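Local coordinates for protein quinoline 2-oxidoreductase large subunit (PDB 1T3Q) that is the molybdenum-bearing large subunit of a hydroxylase of the xanthine dehydrogenase family and probably oxidises quinoline at carbon 2, at residues Q419-G424 / V462-T467; I430-E435 / F661-C666. All coordinates share one frame; numbering follows the deposited sequence.

Contact 1. Residues Q419-G424 / V462-T467; sequences QTHREG and VFNEVT. Unlike the reference sequence in segment 462-467: Glu-465 (reference Asp), Val-466 (reference Cys).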
loop_
_atom_site.group_PDB
_atom_site.type_symbol
_atom_site.label_atom_id
_atom_site.label_comp_id
_atom_site.label_asym_id
_atom_site.label_seq_id
_atom_site.Cartn_x
_atom_site.Cartn_y
_atom_site.Cartn_z
ATOM N N GLN B 419 5.327 -37.769 29.057
ATOM C CA GLN B 419 4.571 -37.523 27.835
ATOM C C GLN B 419 3.496 -38.596 27.743
ATOM O O GLN B 419 3.793 -39.789 27.797
ATOM C CB GLN B 419 5.458 -37.578 26.584
ATOM C CG GLN B 419 4.702 -37.150 25.318
ATOM C CD GLN B 419 5.521 -37.272 24.038
ATOM O OE1 GLN B 419 5.865 -38.373 23.607
ATOM N NE2 GLN B 419 5.832 -36.135 23.424
ATOM N N THR B 420 2.248 -38.171 27.613
ATOM C CA THR B 420 1.146 -39.115 27.519
ATOM C C THR B 420 0.734 -39.337 26.068
ATOM O O THR B 420 0.392 -38.392 25.358
ATOM C CB THR B 420 -0.083 -38.621 28.317
ATOM O OG1 THR B 420 0.286 -38.434 29.691
ATOM C CG2 THR B 420 -1.218 -39.641 28.241
ATOM N N HIS B 421 0.783 -40.592 25.633
ATOM C CA HIS B 421 0.392 -40.950 24.274
ATOM C C HIS B 421 -1.094 -41.309 24.326
ATOM O O HIS B 421 -1.500 -42.160 25.123
ATOM C CB HIS B 421 1.203 -42.154 23.783
ATOM C CG HIS B 421 2.687 -41.972 23.876
ATOM N ND1 HIS B 421 3.378 -42.073 25.064
ATOM C CD2 HIS B 421 3.615 -41.710 22.926
ATOM C CE1 HIS B 421 4.668 -41.888 24.840
ATOM N NE2 HIS B 421 4.837 -41.665 23.549
ATOM N N ARG B 422 -1.903 -40.670 23.482
ATOM C CA ARG B 422 -3.343 -40.915 23.481
ATOM C C ARG B 422 -3.916 -41.554 22.217
ATOM O O ARG B 422 -4.818 -42.388 22.297
ATOM C CB ARG B 422 -4.079 -39.608 23.797
ATOM C CG ARG B 422 -3.720 -39.055 25.176
ATOM C CD ARG B 422 -4.520 -37.818 25.545
ATOM N NE ARG B 422 -4.100 -37.303 26.847
ATOM C CZ ARG B 422 -4.382 -37.883 28.010
ATOM N NH1 ARG B 422 -3.948 -37.343 29.139
ATOM N NH2 ARG B 422 -5.116 -38.990 28.050
ATOM N N GLU B 423 -3.417 -41.160 21.051
ATOM C CA GLU B 423 -3.897 -41.749 19.804
ATOM C C GLU B 423 -2.848 -41.574 18.712
ATOM O O GLU B 423 -2.462 -40.451 18.376
ATOM C CB GLU B 423 -5.237 -41.124 19.369
ATOM C CG GLU B 423 -5.154 -39.770 18.646
ATOM C CD GLU B 423 -4.915 -38.591 19.577
ATOM O OE1 GLU B 423 -4.230 -37.637 19.151
ATOM O OE2 GLU B 423 -5.422 -38.603 20.722
ATOM N N GLY B 424 -2.377 -42.696 18.180
ATOM C CA GLY B 424 -1.368 -42.667 17.132
ATOM C C GLY B 424 -1.190 -44.036 16.505
ATOM O O GLY B 424 -1.707 -45.029 17.022
ATOM N N VAL B 462 11.634 -44.192 13.370
ATOM C CA VAL B 462 10.224 -44.105 13.725
ATOM C C VAL B 462 10.100 -42.957 14.719
ATOM O O VAL B 462 10.900 -42.850 15.652
ATOM C CB VAL B 462 9.735 -45.419 14.364
ATOM C CG1 VAL B 462 8.277 -45.287 14.777
ATOM C CG2 VAL B 462 9.910 -46.568 13.366
ATOM N N PHE B 463 9.102 -42.103 14.527
ATOM C CA PHE B 463 8.945 -40.949 15.402
ATOM C C PHE B 463 7.511 -40.584 15.757
ATOM O O PHE B 463 6.544 -41.109 15.200
ATOM C CB PHE B 463 9.554 -39.709 14.731
ATOM C CG PHE B 463 8.696 -39.151 13.619
ATOM C CD1 PHE B 463 8.679 -39.752 12.363
ATOM C CD2 PHE B 463 7.832 -38.085 13.861
ATOM C CE1 PHE B 463 7.809 -39.308 11.369
ATOM C CE2 PHE B 463 6.956 -37.635 12.874
ATOM C CZ PHE B 463 6.944 -38.252 11.622
ATOM N N ASN B 464 7.404 -39.663 16.710
ATOM C CA ASN B 464 6.138 -39.076 17.111
ATOM C C ASN B 464 6.585 -37.616 17.197
ATOM O O ASN B 464 7.789 -37.349 17.240
ATOM C CB ASN B 464 5.607 -39.666 18.435
ATOM C CG ASN B 464 6.285 -39.113 19.668
ATOM O OD1 ASN B 464 7.381 -38.561 19.607
ATOM N ND2 ASN B 464 5.632 -39.284 20.812
ATOM N N GLU B 465 5.650 -36.675 17.190
ATOM C CA GLU B 465 6.017 -35.267 17.187
ATOM C C GLU B 465 4.936 -34.393 17.807
ATOM O O GLU B 465 3.747 -34.611 17.570
ATOM C CB GLU B 465 6.255 -34.843 15.726
ATOM C CG GLU B 465 6.270 -33.352 15.445
ATOM C CD GLU B 465 6.201 -33.037 13.945
ATOM O OE1 GLU B 465 6.371 -31.858 13.577
ATOM O OE2 GLU B 465 5.965 -33.962 13.137
ATOM N N VAL B 466 5.340 -33.405 18.602
ATOM C CA VAL B 466 4.362 -32.501 19.193
ATOM C C VAL B 466 4.000 -31.460 18.138
ATOM O O VAL B 466 4.884 -30.818 17.563
ATOM C CB VAL B 466 4.919 -31.791 20.461
ATOM C CG1 VAL B 466 5.188 -32.826 21.552
ATOM C CG2 VAL B 466 6.186 -31.019 20.129
ATOM N N THR B 467 2.705 -31.312 17.864
ATOM C CA THR B 467 2.237 -30.345 16.871
ATOM C C THR B 467 1.175 -29.433 17.476
ATOM O O THR B 467 0.777 -29.622 18.627
ATOM C CB THR B 467 1.640 -31.048 15.624
ATOM O OG1 THR B 467 0.405 -31.688 15.968
ATOM C CG2 THR B 467 2.604 -32.087 15.092
HETATM O O HOH W 1 7.244 -35.999 21.023
#
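Two side-chain amides, those of Gln-419 and Asn-464, reach for each other from opposite directions and join twice, once directly and once through water. In the direct bond Asn-464 ND2 gives a hydrogen to Gln-419 OE1 at 2.9 Å. The acceptor lies almost in the plane of the Asn-464 amide; with the two amide planes 66° apart, the donor sits above the carbonyl plane of Gln-419, 36° out of it. The second link is a water that takes a hydrogen from Gln-419 NE2 (2.8 Å) and gives one to Asn-464 OD1 (2.9 Å), closing a ring that helps fix the rotation of both amides in a buried spot. Gln-419 spans the gap with an extended chain, CG anti to the backbone N (chi1 -173°). Side chains thus bridge the start of the short strand 420-421, paired with 413-414, to strand 454-467, an outermost strand of a four-stranded mixed sheet within this chain; residues 462-467 belong to the molybdopterin cofactor-binding region. Farther along 419-424 the His-421 side chain crosses that of Asn-464 at about a right angle, NE2 lying 3.7 Å from Asn-464 ND2; His-421 ND1 bonds to the carbonyl oxygen of Phe-413. On the far side of the amide pair, Val-466 CG1 comes within 3.9 Å of Gln-419 NE2, and Leu-637 of the neighbouring strand touches both residues.

Contact 2. Residues I430-E435 / F661-C666; sequences INLLEE and FAVEDC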
loop_
_atom_site.group_PDB
_atom_site.type_symbol
_atom_site.label_atom_id
_atom_site.label_comp_id
_atom_site.label_asym_id
_atom_site.label_seq_id
_atom_site.Cartn_x
_atom_site.Cartn_y
_atom_site.Cartn_z
ATOM N N ILE B 430 5.476 -48.932 11.779
ATOM C CA ILE B 430 6.607 -49.842 11.671
ATOM C C ILE B 430 6.311 -50.936 10.637
ATOM O O ILE B 430 7.143 -51.243 9.785
ATOM C CB ILE B 430 6.903 -50.514 13.029
ATOM C CG1 ILE B 430 7.277 -49.450 14.068
ATOM C CG2 ILE B 430 8.014 -51.543 12.869
ATOM C CD1 ILE B 430 7.429 -49.989 15.481
ATOM N N ASN B 431 5.114 -51.513 10.721
ATOM C CA ASN B 431 4.704 -52.577 9.814
ATOM C C ASN B 431 4.570 -52.105 8.373
ATOM O O ASN B 431 4.993 -52.797 7.447
ATOM C CB ASN B 431 3.375 -53.176 10.283
ATOM C CG ASN B 431 3.513 -53.966 11.570
ATOM O OD1 ASN B 431 2.535 -54.179 12.293
ATOM N ND2 ASN B 431 4.724 -54.418 11.858
ATOM N N LEU B 432 3.982 -50.927 8.187
ATOM C CA LEU B 432 3.789 -50.373 6.847
ATOM C C LEU B 432 5.144 -50.032 6.224
ATOM O O LEU B 432 5.390 -50.298 5.045
ATOM C CB LEU B 432 2.932 -49.107 6.917
ATOM C CG LEU B 432 2.019 -48.774 5.730
ATOM C CD1 LEU B 432 1.687 -47.296 5.780
ATOM C CD2 LEU B 432 2.677 -49.121 4.409
ATOM N N LEU B 433 6.015 -49.435 7.027
ATOM C CA LEU B 433 7.343 -49.053 6.572
ATOM C C LEU B 433 8.107 -50.293 6.101
ATOM O O LEU B 433 8.751 -50.273 5.052
ATOM C CB LEU B 433 8.094 -48.350 7.710
ATOM C CG LEU B 433 9.368 -47.572 7.376
ATOM C CD1 LEU B 433 9.084 -46.537 6.300
ATOM C CD2 LEU B 433 9.885 -46.889 8.644
ATOM N N GLU B 434 8.027 -51.380 6.865
ATOM C CA GLU B 434 8.717 -52.599 6.474
ATOM C C GLU B 434 8.189 -53.106 5.130
ATOM O O GLU B 434 8.968 -53.525 4.279
ATOM C CB GLU B 434 8.560 -53.684 7.542
ATOM C CG GLU B 434 9.250 -54.993 7.174
ATOM C CD GLU B 434 9.297 -55.981 8.322
ATOM O OE1 GLU B 434 8.267 -56.148 9.005
ATOM O OE2 GLU B 434 10.361 -56.601 8.533
ATOM N N GLU B 435 6.873 -53.063 4.942
ATOM C CA GLU B 435 6.264 -53.504 3.684
ATOM C C GLU B 435 6.806 -52.671 2.521
ATOM O O GLU B 435 7.135 -53.197 1.458
ATOM C CB GLU B 435 4.740 -53.345 3.741
ATOM N N PHE B 661 11.646 -43.844 1.845
ATOM C CA PHE B 661 10.284 -44.270 2.112
ATOM C C PHE B 661 9.773 -43.482 3.308
ATOM O O PHE B 661 10.493 -43.304 4.290
ATOM C CB PHE B 661 10.271 -45.761 2.437
ATOM C CG PHE B 661 10.961 -46.615 1.404
ATOM C CD1 PHE B 661 10.282 -47.047 0.268
ATOM C CD2 PHE B 661 12.289 -46.988 1.571
ATOM C CE1 PHE B 661 10.923 -47.843 -0.685
ATOM C CE2 PHE B 661 12.936 -47.781 0.622
ATOM C CZ PHE B 661 12.252 -48.208 -0.504
ATOM N N ALA B 662 8.534 -43.010 3.225
ATOM C CA ALA B 662 7.952 -42.244 4.314
ATOM C C ALA B 662 6.532 -42.678 4.645
ATOM O O ALA B 662 5.720 -42.927 3.753
ATOM C CB ALA B 662 7.962 -40.753 3.970
ATOM N N VAL B 663 6.247 -42.777 5.938
ATOM C CA VAL B 663 4.913 -43.110 6.417
ATOM C C VAL B 663 4.552 -41.953 7.341
ATOM O O VAL B 663 5.256 -41.693 8.317
ATOM C CB VAL B 663 4.888 -44.420 7.223
ATOM C CG1 VAL B 663 3.521 -44.592 7.874
ATOM C CG2 VAL B 663 5.192 -45.599 6.316
ATOM N N GLU B 664 3.471 -41.249 7.034
ATOM C CA GLU B 664 3.079 -40.109 7.855
ATOM C C GLU B 664 1.653 -40.180 8.363
ATOM O O GLU B 664 0.741 -40.572 7.638
ATOM C CB GLU B 664 3.260 -38.801 7.065
ATOM C CG GLU B 664 2.656 -37.563 7.734
ATOM C CD GLU B 664 3.414 -37.134 8.985
ATOM O OE1 GLU B 664 2.824 -36.424 9.830
ATOM O OE2 GLU B 664 4.603 -37.498 9.119
ATOM N N ASP B 665 1.474 -39.806 9.625
ATOM C CA ASP B 665 0.153 -39.768 10.228
ATOM C C ASP B 665 0.019 -38.419 10.912
ATOM O O ASP B 665 0.492 -38.234 12.037
ATOM C CB ASP B 665 -0.036 -40.884 11.266
ATOM C CG ASP B 665 -1.482 -40.993 11.760
ATOM O OD1 ASP B 665 -2.193 -39.969 11.806
ATOM O OD2 ASP B 665 -1.911 -42.109 12.121
ATOM N N CYS B 666 -0.599 -37.473 10.213
ATOM C CA CYS B 666 -0.827 -36.136 10.751
ATOM C C CYS B 666 -2.326 -35.990 10.948
ATOM O O CYS B 666 -2.904 -34.928 10.716
ATOM C CB CYS B 666 -0.309 -35.062 9.783
ATOM S SG CYS B 666 -0.984 -35.141 8.098
#
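Helix 430-435 runs nearly antiparallel to strand 661-665, at 154° between their directions, with the axes 8.5 Å apart and Leu-433 and Val-663 nearest in register, their CA atoms separated by 6.4 Å. This is helix-on-sheet packing within the molybdopterin cofactor-binding region: helix 426-437 lies on one face of the four-stranded mixed sheet, over strand 655-665. Val-663 is the strand residue that meets both leucines, aiming its CB at the helix and spreading its two methyls beneath them. CG1 stands anti to the backbone N (chi1 171°) and comes to 3.9 Å from Leu-432 CD1. The other methyl, CG2, is just as near that leucine atom and also lies under Leu-433, against its backbone N. Leu-433 starts out to one side, but with chi1 -166° and a turn at chi2 its CD1 swings back over the strand. Phe-661 sends its CB toward the helix while its ring leads off to Met-436 and Val-437, the next turn of the same helix. No hydrogen bond crosses the interface; it is entirely van der Waals, and Leu-433 CD1 rests 4.0 Å from Val-663 CG2 and 4.1 Å from Phe-661 CB.

Contacts 1 and 2 meet on one sheet, their centres 15 Å apart: strand 454-467 of contact 1 and strand 655-665 of contact 2 are each paired with strand 636-649, which lies between them. Of the other two segments, strand 420-421 is followed, after a short loop, by helix 426-437. The contacts also touch, through Val-462 CG2 and Ile-430 CG1 at 4.0 Å and through Phe-463 CZ and Glu-664 OE2 at 3.5 Å. The C-terminal ends of both strands lie near the cofactor. The side chain of Val-466 is about 9 Å from the bound dioxosulfidomolybdenum ion, while Cys-666, just past the strand of contact 2, touches the pterin cytosine dinucleotide.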